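Endo-beta-1,4-glucanase (cellulase B) (Bacillus halodurans, PDB 4V2X) probably hydrolyses beta-1,4-linked glucans, with a family 5 glycoside hydrolase module joined to an Ig-like module and a family 46 carbohydrate-binding module. Local coordinates at residues V135-W138 / A139-D143. Residues are numbered along the deposited sequence; the frame is centred on the assembly and turned at random.
Sequences VVQW and ALEED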
loop_
_atom_site.group_PDB
_atom_site.type_symbol
_atom_site.label_atom_id
_atom_site.label_comp_id
_atom_site.label_asym_id
_atom_site.label_seq_id
_atom_site.Cartn_x
_atom_site.Cartn_y
_atom_site.Cartn_z
ATOM N N VAL A 135 30.582 -20.631 9.937
ATOM C CA VAL A 135 31.011 -19.236 10.012
ATOM C C VAL A 135 30.123 -18.438 10.976
ATOM O O VAL A 135 30.621 -17.630 11.761
ATOM C CB VAL A 135 31.070 -18.594 8.619
ATOM C CG1 VAL A 135 31.520 -17.151 8.731
ATOM C CG2 VAL A 135 32.026 -19.377 7.721
ATOM N N VAL A 136 28.818 -18.686 10.948
ATOM C CA VAL A 136 27.905 -18.077 11.913
ATOM C C VAL A 136 28.355 -18.401 13.339
ATOM O O VAL A 136 28.444 -17.502 14.180
ATOM C CB VAL A 136 26.441 -18.524 11.687
ATOM C CG1 VAL A 136 25.550 -18.102 12.854
ATOM C CG2 VAL A 136 25.907 -17.950 10.379
ATOM N N GLN A 137 28.654 -19.674 13.593
ATOM C CA GLN A 137 29.104 -20.112 14.923
ATOM C C GLN A 137 30.402 -19.440 15.350
ATOM O O GLN A 137 30.526 -19.011 16.494
ATOM C CB GLN A 137 29.274 -21.634 14.975
ATOM C CG GLN A 137 27.966 -22.397 14.896
ATOM C CD GLN A 137 28.158 -23.897 15.008
ATOM O OE1 GLN A 137 29.105 -24.368 15.631
ATOM N NE2 GLN A 137 27.248 -24.655 14.415
ATOM N N TRP A 138 31.370 -19.359 14.442
ATOM C CA TRP A 138 32.639 -18.695 14.753
ATOM C C TRP A 138 32.423 -17.240 15.158
ATOM O O TRP A 138 33.017 -16.757 16.120
ATOM C CB TRP A 138 33.592 -18.731 13.561
ATOM C CG TRP A 138 34.246 -20.055 13.306
ATOM C CD1 TRP A 138 34.478 -21.057 14.213
ATOM C CD2 TRP A 138 34.803 -20.503 12.066
ATOM N NE1 TRP A 138 35.133 -22.102 13.607
ATOM C CE2 TRP A 138 35.339 -21.790 12.289
ATOM C CE3 TRP A 138 34.896 -19.947 10.784
ATOM C CZ2 TRP A 138 35.957 -22.527 11.278
ATOM C CZ3 TRP A 138 35.510 -20.683 9.780
ATOM C CH2 TRP A 138 36.029 -21.962 10.036
ATOM N N ALA A 139 31.589 -16.543 14.395
ATOM C CA ALA A 139 31.259 -15.157 14.701
ATOM C C ALA A 139 30.590 -15.030 16.068
ATOM O O ALA A 139 30.945 -14.155 16.863
ATOM C CB ALA A 139 30.353 -14.595 13.618
ATOM N N LEU A 140 29.623 -15.900 16.343
ATOM C CA LEU A 140 28.936 -15.872 17.637
ATOM C C LEU A 140 29.919 -16.191 18.772
ATOM O O LEU A 140 29.852 -15.581 19.838
ATOM C CB LEU A 140 27.740 -16.828 17.662
ATOM C CG LEU A 140 26.541 -16.483 16.769
ATOM C CD1 LEU A 140 25.566 -17.649 16.700
ATOM C CD2 LEU A 140 25.836 -15.226 17.256
ATOM N N GLU A 141 30.839 -17.122 18.527
ATOM C CA GLU A 141 31.879 -17.474 19.512
ATOM C C GLU A 141 32.790 -16.283 19.812
ATOM O O GLU A 141 33.270 -16.123 20.938
ATOM C CB GLU A 141 32.709 -18.665 19.027
ATOM C CG GLU A 141 31.976 -20.000 19.135
ATOM C CD GLU A 141 32.582 -21.107 18.284
ATOM O OE1 GLU A 141 33.742 -20.984 17.833
ATOM O OE2 GLU A 141 31.888 -22.122 18.072
ATOM N N GLU A 142 33.007 -15.442 18.804
ATOM C CA GLU A 142 33.782 -14.219 18.967
ATOM C C GLU A 142 32.931 -13.066 19.488
ATOM O O GLU A 142 33.355 -11.918 19.442
ATOM C CB GLU A 142 34.451 -13.839 17.642
ATOM C CG GLU A 142 35.526 -14.814 17.192
ATOM C CD GLU A 142 36.738 -14.807 18.108
ATOM O OE1 GLU A 142 37.176 -13.707 18.498
ATOM O OE2 GLU A 142 37.249 -15.897 18.440
ATOM N N ASP A 143 31.731 -13.376 19.976
ATOM C CA ASP A 143 30.850 -12.403 20.613
ATOM C C ASP A 143 30.256 -11.373 19.653
ATOM O O ASP A 143 29.809 -10.304 20.080
ATOM C CB ASP A 143 31.582 -11.676 21.752
ATOM C CG ASP A 143 30.631 -11.072 22.755
ATOM O OD1 ASP A 143 29.518 -11.617 22.925
ATOM O OD2 ASP A 143 30.993 -10.045 23.369
HETATM O O HOH W 1 32.171 -24.077 15.749
HETATM O O HOH W 2 29.206 -22.571 18.466
#
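Q137 and E141, one helical turn apart on the outer side of helix 126-141, are joined through two waters. Water 1 donates to Q137 OE1 and to E141 OE2, the latter at 3.0 Å. Water 2 also donates to both, to E141 OE2 at 2.7 Å and weakly to Q137 OE1. Q137 NE2 turns instead to the hydroxyl of Y186.

E141 OE1, held in a salt bridge by R92 of helix 92-100, also sits at the edge of W138. It lies in the indole plane, 3.7 Å from W138 CD1, which makes the approach edge-on; the carboxylate plane is turned 70° from the ring. With CG of E141 anti to its carbonyl carbon (chi1 -75°), the chain folds back over the preceding turn, E141 CG lying 3.2 Å from Q137 O. R92 also forms a salt bridge with E142 OE2.

Apolar packing occupies the inner side: V136 CG1 meets L140 CD1 at 3.9 Å, the two side chains running alongside each other, while I148 touches V136 and V146 touches L140 from strand 145-149.

Backbone bonds follow the i to i+4 pattern. E141 N to Q137 O measures 2.8 Å, whereas E142 N to W138 O bends to 142° as the helix closes. Positive phi at D143, the C-prime residue, its N bonded to L140 O at 2.9 Å, and the next amide bonded to A139 O identify a Schellman motif before strand 145-149 of the family 5 (beta/alpha)8 barrel. At E141, OE2 takes the two water bonds and OE1 the salt bridge, which probably favours the ionised form of the whole carboxylate.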